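Local coordinates for cell division GTPase FtsZ, diverged (Clostridium botulinum C, PDB 3V3T), which is a diverged member of the tubulin/FtsZ family, joining a Rossmann-like GTPase domain to a C-terminal domain resembling that of TubZ, at residues D185-G196 and G274-V283; Y240-M248 and I261-R269. The protein carries 1 engineered substitution. All coordinates share one frame; numbering follows the deposited sequence. Where two conformers were deposited one is given.

Contact 1 of 2, residues D185-G196 and G274-V283; sequences DFMNMSESHAEG and GYNSKKNIVV
Phe186, at the C-terminal end of helix 172-187, packs against Val283 on strand 281-287. The helix probably corresponds to the core helix that leads from the GTPase domain to the C-terminal domain in the tubulin/FtsZ fold. Its end and the loop after it cover the C-terminal part of the mixed sheet at strand 281-287, and the end of its outermost strand 270-275. The apolar part comes first. Val283 sends both methyls to the Phe186 ring: CG1 sits over one face, 4.2 Å from the centroid, in a CH-pi contact, while CG2 comes within 3.5 Å of Phe186 CD1. Met187 CE lies over the opposite face. Ile281, its chain stretched out, carries CD1 to 3.6 Å from Phe186 N, and Met189 reaches Val283 CG2 with SD. Leu206 and Ile215 close in on Phe186 from outside.

Beside this patch is a charged pair. The extended Lys279 crosses Asp185 at about a right angle and puts NZ 2.9 Å from Asp185 OD2, on the syn side and 17° out of the carboxylate plane. Glu217 is close by, so the lysine probably offsets the repulsion between two carboxylates.

Further along, the His193 ring lies over the peptide link between Tyr275 and Asn276, with CE1 3.5 Å from Tyr275 CB; its buried ND1 has no partner in the model. Tyr275 N donates to Gly196 O (3.0 Å).

The connection 276-280 bends through an Asx turn, Asn276 OD1 taking Lys278 N from above its carbonyl plane, extended to an Asx motif by Lys279 N on a lone pair, both at 2.8 Å.

Contact 2 of 2, residues Y240-M248 and I261-R269; sequences YTTNTCEFM and IKSIVGYPR
Gly266 leaves helix 258-265 with a phi of 140°, and this abrupt turn lays its CA 3.3 Å from Asn243 O in a CA-H...O contact. The two chains then meet in a single, isolated beta bridge between Thr244 and Tyr267: Tyr267 N gives a fairly straight bond to Asn243 O (2.8 Å), and Cys245 N approaches Tyr267 O from well above its carbonyl plane. Farther along, Arg269 N donates to Glu246 O as the chain enters strand 270-275, completing the beta-alpha-beta unit that starts at strand 247-252. Glu246 and Phe247 form a classic beta bulge opposite Thr285.

Underneath, Met248 points its CG anti to the backbone N (chi1 180°), then bends at chi3, so that CE lies 3.9 Å from Val265 CG1 and also touches Gly266 O. Its CB meets Pro268 CB at 3.7 Å, and Cys245 SG rests on the same proline carbon.

Outside, Phe247 CE1 lies over one face of the Arg269 guanidinium, near its rim, 3.4 Å from NH1, with the planes 43° apart. Glu246 OE2 makes only a weak salt bridge to Arg269 NH1, 3.5 Å long.

Tyr240 OH donates to Val265 O at 2.6 Å, in the carbonyl plane and on a lone pair. Backbone bonds and the Tyr240 hydroxyl, more than the loose ion pair, probably hold the helix end in place.

Followed from the N terminus, the chain reaches the end of helix 172-187 and the loop after it, together segment 185-196, the first half of contact 1, and does not return to it until segment 274-283, 78 residues later. Contact 2 falls wholly within that span: 240-248 leads into strand 247-252. After a short excursion, the end of helix 258-265 and the residues after it, 261-269, come back beside 240-248, closing a much smaller loop. The chain then runs along strand 270-275 straight into contact 1. The two sites, with centres about 19 Å apart, share one sheet and touch where Val282 packs on Met248 and Ile261. Contact 1 ties helix 172-187 to that sheet; contact 2 joins the two ends of the beta-alpha-beta unit 247-252, 258-265, 270-275.

Contact 1 of 2, residues D185-G196 and G274-V283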
loop_
_atom_site.group_PDB
_atom_site.type_symbol
_atom_site.label_atom_id
_atom_site.label_comp_id
_atom_site.label_asym_id
_atom_site.label_seq_id
_atom_site.Cartn_x
_atom_site.Cartn_y
_atom_site.Cartn_z
ATOM N N ASP A 185 8.900 5.757 -7.519
ATOM C CA ASP A 185 9.666 6.987 -7.292
ATOM C C ASP A 185 10.292 6.955 -5.908
ATOM O O ASP A 185 11.452 7.316 -5.730
ATOM C CB ASP A 185 8.780 8.224 -7.421
ATOM C CG ASP A 185 8.422 8.530 -8.855
ATOM O OD1 ASP A 185 9.057 7.956 -9.769
ATOM O OD2 ASP A 185 7.506 9.345 -9.064
ATOM N N PHE A 186 9.509 6.503 -4.932
ATOM C CA PHE A 186 9.991 6.321 -3.569
ATOM C C PHE A 186 11.244 5.424 -3.540
ATOM O O PHE A 186 12.287 5.816 -3.021
ATOM C CB PHE A 186 8.833 5.795 -2.707
ATOM C CG PHE A 186 9.252 5.131 -1.440
ATOM C CD1 PHE A 186 10.287 5.632 -0.685
ATOM C CD2 PHE A 186 8.576 4.005 -0.990
ATOM C CE1 PHE A 186 10.654 5.009 0.487
ATOM C CE2 PHE A 186 8.933 3.389 0.183
ATOM C CZ PHE A 186 9.974 3.889 0.924
ATOM N N MET A 187 11.159 4.248 -4.150
ATOM C CA MET A 187 12.317 3.363 -4.254
ATOM C C MET A 187 13.502 3.955 -5.030
ATOM O O MET A 187 14.629 3.496 -4.879
ATOM C CB MET A 187 11.904 2.037 -4.893
ATOM C CG MET A 187 10.864 1.272 -4.099
ATOM S SD MET A 187 11.510 0.744 -2.494
ATOM C CE MET A 187 11.259 2.193 -1.489
ATOM N N ASN A 188 13.263 4.955 -5.873
ATOM C CA ASN A 188 14.369 5.544 -6.644
ATOM C C ASN A 188 15.099 6.718 -5.976
ATOM O O ASN A 188 15.935 7.356 -6.613
ATOM C CB ASN A 188 13.896 6.000 -8.028
ATOM C CG ASN A 188 13.622 4.847 -8.964
ATOM O OD1 ASN A 188 14.179 3.754 -8.819
ATOM N ND2 ASN A 188 12.770 5.091 -9.951
ATOM N N MET A 189 14.782 7.018 -4.717
ATOM C CA MET A 189 15.384 8.160 -4.036
ATOM C C MET A 189 16.873 7.963 -3.792
ATOM O O MET A 189 17.577 8.905 -3.418
ATOM C CB MET A 189 14.677 8.450 -2.712
ATOM C CG MET A 189 13.281 9.003 -2.864
ATOM S SD MET A 189 12.414 9.031 -1.292
ATOM C CE MET A 189 13.059 10.534 -0.571
ATOM N N SER A 190 17.355 6.741 -4.003
ATOM C CA SER A 190 18.779 6.459 -3.824
ATOM C C SER A 190 19.608 6.687 -5.087
ATOM O O SER A 190 20.837 6.657 -5.025
ATOM C CB SER A 190 19.004 5.039 -3.292
ATOM O OG SER A 190 18.189 4.102 -3.978
ATOM N N GLU A 191 18.951 6.920 -6.224
ATOM C CA GLU A 191 19.667 7.145 -7.476
ATOM C C GLU A 191 20.769 8.188 -7.286
ATOM O O GLU A 191 20.499 9.320 -6.879
ATOM C CB GLU A 191 18.700 7.557 -8.590
ATOM C CG GLU A 191 17.769 6.431 -9.033
ATOM C CD GLU A 191 16.723 6.879 -10.045
ATOM O OE1 GLU A 191 16.345 8.071 -10.036
ATOM O OE2 GLU A 191 16.278 6.031 -10.848
ATOM N N SER A 192 22.006 7.791 -7.581
ATOM C CA SER A 192 23.174 8.639 -7.343
ATOM C C SER A 192 22.943 10.101 -7.727
ATOM O O SER A 192 22.240 10.408 -8.693
ATOM C CB SER A 192 24.419 8.082 -8.044
ATOM O OG SER A 192 24.343 8.240 -9.450
ATOM N N HIS A 193 23.535 10.997 -6.947
ATOM C CA HIS A 193 23.365 12.426 -7.160
ATOM C C HIS A 193 24.338 13.213 -6.286
ATOM O O HIS A 193 24.762 12.740 -5.230
ATOM C CB HIS A 193 21.923 12.834 -6.855
ATOM C CG HIS A 193 21.640 14.286 -7.088
ATOM N ND1 HIS A 193 21.957 15.263 -6.168
ATOM C CD2 HIS A 193 21.064 14.928 -8.133
ATOM C CE1 HIS A 193 21.591 16.444 -6.637
ATOM N NE2 HIS A 193 21.048 16.268 -7.828
ATOM N N ALA A 194 24.703 14.406 -6.743
ATOM C CA ALA A 194 25.565 15.292 -5.972
ATOM C C ALA A 194 24.758 16.479 -5.446
ATOM O O ALA A 194 24.142 17.213 -6.219
ATOM C CB ALA A 194 26.735 15.769 -6.819
ATOM N N GLU A 195 24.769 16.666 -4.130
ATOM C CA GLU A 195 25.555 15.813 -3.249
ATOM C C GLU A 195 24.676 14.872 -2.424
ATOM O O GLU A 195 24.611 13.674 -2.700
ATOM C CB GLU A 195 26.459 16.657 -2.341
ATOM C CG GLU A 195 27.620 17.358 -3.062
ATOM C CD GLU A 195 27.201 18.616 -3.817
ATOM O OE1 GLU A 195 26.104 19.150 -3.544
ATOM O OE2 GLU A 195 27.977 19.073 -4.684
ATOM N N GLY A 196 24.001 15.414 -1.417
ATOM C CA GLY A 196 23.193 14.601 -0.522
ATOM C C GLY A 196 22.165 13.699 -1.190
ATOM O O GLY A 196 21.492 14.082 -2.142
ATOM N N GLY A 274 17.586 14.305 1.038
ATOM C CA GLY A 274 18.450 14.154 -0.109
ATOM C C GLY A 274 17.946 14.941 -1.296
ATOM O O GLY A 274 16.958 15.672 -1.201
ATOM N N TYR A 275 18.632 14.782 -2.422
ATOM C CA TYR A 275 18.253 15.460 -3.652
ATOM C C TYR A 275 18.142 14.482 -4.813
ATOM O O TYR A 275 18.679 13.375 -4.766
ATOM C CB TYR A 275 19.258 16.574 -3.966
ATOM C CG TYR A 275 19.368 17.567 -2.835
ATOM C CD1 TYR A 275 18.469 18.625 -2.716
ATOM C CD2 TYR A 275 20.350 17.428 -1.862
ATOM C CE1 TYR A 275 18.554 19.526 -1.663
ATOM C CE2 TYR A 275 20.448 18.324 -0.809
ATOM C CZ TYR A 275 19.547 19.370 -0.713
ATOM O OH TYR A 275 19.655 20.257 0.334
ATOM N N ASN A 276 17.423 14.893 -5.847
ATOM C CA ASN A 276 17.417 14.156 -7.095
ATOM C C ASN A 276 17.159 15.126 -8.224
ATOM O O ASN A 276 16.850 16.287 -7.984
ATOM C CB ASN A 276 16.377 13.036 -7.083
ATOM C CG ASN A 276 14.965 13.551 -7.230
ATOM O OD1 ASN A 276 14.377 13.481 -8.310
ATOM N ND2 ASN A 276 14.413 14.076 -6.145
ATOM N N SER A 277 17.296 14.652 -9.453
ATOM C CA SER A 277 17.260 15.531 -10.614
ATOM C C SER A 277 15.854 15.688 -11.175
ATOM O O SER A 277 15.620 16.540 -12.033
ATOM C CB SER A 277 18.192 14.986 -11.700
ATOM O OG SER A 277 17.966 13.596 -11.907
ATOM N N LYS A 278 14.918 14.887 -10.671
ATOM C CA LYS A 278 13.626 14.716 -11.336
ATOM C C LYS A 278 12.387 15.240 -10.593
ATOM O O LYS A 278 11.644 16.064 -11.126
ATOM C CB LYS A 278 13.429 13.245 -11.724
ATOM C CG LYS A 278 14.459 12.744 -12.729
ATOM C CD LYS A 278 14.361 11.238 -12.951
ATOM C CE LYS A 278 15.415 10.764 -13.951
ATOM N NZ LYS A 278 15.369 9.293 -14.191
ATOM N N LYS A 279 12.151 14.755 -9.379
ATOM C CA LYS A 279 10.892 15.042 -8.697
ATOM C C LYS A 279 11.063 15.547 -7.274
ATOM O O LYS A 279 12.152 15.500 -6.711
ATOM C CB LYS A 279 9.988 13.802 -8.709
ATOM C CG LYS A 279 9.471 13.462 -10.099
ATOM C CD LYS A 279 8.498 12.309 -10.090
ATOM C CE LYS A 279 7.909 12.089 -11.468
ATOM N NZ LYS A 279 7.007 10.906 -11.498
ATOM N N ASN A 280 9.974 16.048 -6.701
ATOM C CA ASN A 280 9.967 16.433 -5.298
ATOM C C ASN A 280 9.053 15.508 -4.536
ATOM O O ASN A 280 7.835 15.489 -4.749
ATOM C CB ASN A 280 9.520 17.876 -5.120
ATOM C CG ASN A 280 10.409 18.839 -5.843
ATOM O OD1 ASN A 280 11.555 19.064 -5.445
ATOM N ND2 ASN A 280 9.894 19.413 -6.927
ATOM N N ILE A 281 9.644 14.724 -3.652
ATOM C CA ILE A 281 8.898 13.654 -3.036
ATOM C C ILE A 281 9.117 13.600 -1.530
ATOM O O ILE A 281 10.238 13.738 -1.043
ATOM C CB ILE A 281 9.207 12.306 -3.735
ATOM C CG1 ILE A 281 8.559 11.135 -2.990
ATOM C CG2 ILE A 281 10.686 12.100 -3.861
ATOM C CD1 ILE A 281 8.633 9.817 -3.764
ATOM N N VAL A 282 8.017 13.442 -0.804
ATOM C CA VAL A 282 8.045 13.228 0.629
ATOM C C VAL A 282 7.430 11.868 0.939
ATOM O O VAL A 282 6.330 11.541 0.483
ATOM C CB VAL A 282 7.215 14.295 1.380
ATOM C CG1 VAL A 282 7.306 14.079 2.897
ATOM C CG2 VAL A 282 7.654 15.702 0.989
ATOM N N VAL A 283 8.141 11.077 1.730
ATOM C CA VAL A 283 7.602 9.833 2.227
ATOM C C VAL A 283 7.479 9.931 3.733
ATOM O O VAL A 283 8.478 10.137 4.422
ATOM C CB VAL A 283 8.532 8.662 1.887
ATOM C CG1 VAL A 283 7.922 7.344 2.374
ATOM C CG2 VAL A 283 8.784 8.625 0.388
#

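Contact 2 of 2, residues Y240-M248 and I261-R269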
loop_
_atom_site.group_PDB
_atom_site.type_symbol
_atom_site.label_atom_id
_atom_site.label_comp_id
_atom_site.label_asym_id
_atom_site.label_seq_id
_atom_site.Cartn_x
_atom_site.Cartn_y
_atom_site.Cartn_z
ATOM N N TYR A 240 -5.358 11.138 6.538
ATOM C CA TYR A 240 -5.011 10.967 7.946
ATOM C C TYR A 240 -5.198 12.271 8.713
ATOM O O TYR A 240 -4.965 13.352 8.177
ATOM C CB TYR A 240 -3.579 10.431 8.107
ATOM C CG TYR A 240 -2.476 11.311 7.553
ATOM C CD1 TYR A 240 -1.839 12.253 8.360
ATOM C CD2 TYR A 240 -2.045 11.178 6.231
ATOM C CE1 TYR A 240 -0.813 13.043 7.871
ATOM C CE2 TYR A 240 -1.021 11.970 5.724
ATOM C CZ TYR A 240 -0.407 12.894 6.548
ATOM O OH TYR A 240 0.618 13.678 6.052
ATOM N N THR A 241 -5.617 12.164 9.972
ATOM C CA THR A 241 -5.971 13.347 10.762
ATOM C C THR A 241 -4.945 13.692 11.832
ATOM O O THR A 241 -5.042 14.742 12.469
ATOM C CB THR A 241 -7.361 13.204 11.425
ATOM O OG1 THR A 241 -7.499 11.883 11.971
ATOM C CG2 THR A 241 -8.475 13.445 10.405
ATOM N N THR A 242 -3.967 12.815 12.037
ATOM C CA THR A 242 -2.926 13.088 13.022
ATOM C C THR A 242 -1.860 13.999 12.427
ATOM O O THR A 242 -1.895 14.310 11.238
ATOM C CB THR A 242 -2.274 11.793 13.536
ATOM O OG1 THR A 242 -1.844 11.005 12.422
ATOM C CG2 THR A 242 -3.262 10.996 14.350
ATOM N N ASN A 243 -0.916 14.419 13.263
ATOM C CA ASN A 243 0.131 15.358 12.865
ATOM C C ASN A 243 1.558 14.896 13.146
ATOM O O ASN A 243 2.499 15.699 13.121
ATOM C CB ASN A 243 -0.092 16.715 13.535
ATOM C CG ASN A 243 -0.856 17.675 12.649
ATOM O OD1 ASN A 243 -0.264 18.548 12.005
ATOM N ND2 ASN A 243 -2.180 17.512 12.599
ATOM N N THR A 244 1.722 13.609 13.426
ATOM C CA THR A 244 3.051 13.070 13.670
ATOM C C THR A 244 3.293 11.867 12.794
ATOM O O THR A 244 2.364 11.120 12.480
ATOM C CB THR A 244 3.236 12.633 15.133
ATOM O OG1 THR A 244 2.357 11.540 15.413
ATOM C CG2 THR A 244 2.935 13.777 16.078
ATOM N N CYS A 245 4.543 11.685 12.390
ATOM C CA CYS A 245 4.955 10.423 11.805
ATOM C C CYS A 245 6.248 9.989 12.467
ATOM O O CYS A 245 6.760 10.663 13.354
ATOM C CB CYS A 245 5.117 10.523 10.286
ATOM S SG CYS A 245 6.306 11.732 9.753
ATOM N N GLU A 246 6.780 8.859 12.035
ATOM C CA GLU A 246 7.961 8.306 12.675
ATOM C C GLU A 246 9.222 8.697 11.894
ATOM O O GLU A 246 10.023 9.497 12.366
ATOM C CB GLU A 246 7.803 6.783 12.801
ATOM C CG GLU A 246 8.104 6.223 14.187
ATOM C CD GLU A 246 7.319 6.899 15.302
ATOM O OE1 GLU A 246 6.162 7.301 15.077
ATOM O OE2 GLU A 246 7.866 7.025 16.411
ATOM N N PHE A 247 9.401 8.134 10.706
ATOM C CA PHE A 247 10.511 8.528 9.844
ATOM C C PHE A 247 9.955 9.223 8.607
ATOM O O PHE A 247 8.956 8.782 8.041
ATOM C CB PHE A 247 11.326 7.325 9.383
ATOM C CG PHE A 247 12.000 6.574 10.489
ATOM C CD1 PHE A 247 12.170 7.142 11.736
ATOM C CD2 PHE A 247 12.479 5.292 10.271
ATOM C CE1 PHE A 247 12.806 6.450 12.750
ATOM C CE2 PHE A 247 13.114 4.596 11.278
ATOM C CZ PHE A 247 13.280 5.175 12.520
ATOM N N MET A 248 10.604 10.311 8.202
ATOM C CA MET A 248 10.228 11.017 6.993
ATOM C C MET A 248 11.383 11.036 6.003
ATOM O O MET A 248 12.528 11.251 6.383
ATOM C CB MET A 248 9.797 12.439 7.332
ATOM C CG MET A 248 9.388 13.257 6.141
ATOM S SD MET A 248 8.832 14.913 6.634
ATOM C CE MET A 248 7.282 14.529 7.414
ATOM N N ILE A 261 7.831 21.655 5.421
ATOM C CA ILE A 261 7.261 20.396 4.963
ATOM C C ILE A 261 6.659 19.666 6.145
ATOM O O ILE A 261 5.555 19.144 6.058
ATOM C CB ILE A 261 8.320 19.487 4.298
ATOM C CG1 ILE A 261 8.824 20.113 2.994
ATOM C CG2 ILE A 261 7.759 18.066 4.066
ATOM C CD1 ILE A 261 9.919 19.327 2.326
ATOM N N LYS A 262 7.401 19.622 7.246
ATOM C CA LYS A 262 6.925 18.992 8.470
ATOM C C LYS A 262 5.662 19.702 8.944
ATOM O O LYS A 262 4.747 19.093 9.501
ATOM C CB LYS A 262 8.011 19.058 9.546
ATOM C CG LYS A 262 9.248 18.226 9.232
ATOM C CD LYS A 262 10.352 18.459 10.250
ATOM C CE LYS A 262 11.584 17.630 9.918
ATOM N NZ LYS A 262 12.756 17.919 10.801
ATOM N N SER A 263 5.611 21.001 8.692
ATOM C CA SER A 263 4.471 21.801 9.098
ATOM C C SER A 263 3.191 21.314 8.419
ATOM O O SER A 263 2.114 21.288 9.025
ATOM C CB SER A 263 4.729 23.275 8.781
ATOM O OG SER A 263 3.579 24.054 9.043
ATOM N N ILE A 264 3.305 20.917 7.161
ATOM C CA ILE A 264 2.122 20.491 6.430
ATOM C C ILE A 264 1.890 18.985 6.533
ATOM O O ILE A 264 0.751 18.529 6.614
ATOM C CB ILE A 264 2.199 20.890 4.952
ATOM C CG1 ILE A 264 2.313 22.410 4.813
ATOM C CG2 ILE A 264 0.956 20.425 4.218
ATOM C CD1 ILE A 264 1.027 23.118 5.120
ATOM N N VAL A 265 2.967 18.211 6.538
ATOM C CA VAL A 265 2.835 16.764 6.399
ATOM C C VAL A 265 2.729 16.015 7.723
ATOM O O VAL A 265 2.051 14.999 7.813
ATOM C CB VAL A 265 3.987 16.164 5.577
ATOM C CG1 VAL A 265 3.858 14.640 5.524
ATOM C CG2 VAL A 265 3.964 16.734 4.174
ATOM N N GLY A 266 3.407 16.513 8.744
ATOM C CA GLY A 266 3.503 15.799 10.002
ATOM C C GLY A 266 4.907 15.933 10.558
ATOM O O GLY A 266 5.869 16.098 9.807
ATOM N N TYR A 267 5.027 15.891 11.879
ATOM C CA TYR A 267 6.324 16.048 12.524
ATOM C C TYR A 267 6.951 14.677 12.801
ATOM O O TYR A 267 6.402 13.875 13.553
ATOM C CB TYR A 267 6.167 16.891 13.791
ATOM C CG TYR A 267 5.878 18.338 13.456
ATOM C CD1 TYR A 267 6.915 19.245 13.253
ATOM C CD2 TYR A 267 4.578 18.791 13.303
ATOM C CE1 TYR A 267 6.659 20.563 12.917
ATOM C CE2 TYR A 267 4.313 20.109 12.971
ATOM C CZ TYR A 267 5.355 20.989 12.779
ATOM O OH TYR A 267 5.095 22.299 12.444
ATOM N N PRO A 268 8.088 14.387 12.162
ATOM C CA PRO A 268 8.732 13.075 12.328
ATOM C C PRO A 268 9.693 13.101 13.511
ATOM O O PRO A 268 10.045 14.182 13.964
ATOM C CB PRO A 268 9.517 12.925 11.032
ATOM C CG PRO A 268 9.944 14.356 10.728
ATOM C CD PRO A 268 8.822 15.250 11.224
ATOM N N ARG A 269 10.092 11.938 14.015
ATOM C CA ARG A 269 11.120 11.918 15.048
ATOM C C ARG A 269 12.482 11.755 14.386
ATOM O O ARG A 269 13.516 11.939 15.009
ATOM C CB ARG A 269 10.859 10.834 16.099
ATOM C CG ARG A 269 10.899 9.436 15.568
ATOM C CD ARG A 269 10.705 8.446 16.692
ATOM N NE ARG A 269 11.888 7.616 16.870
ATOM C CZ ARG A 269 12.036 6.397 16.362
ATOM N NH1 ARG A 269 11.060 5.845 15.648
ATOM N NH2 ARG A 269 13.161 5.725 16.579
#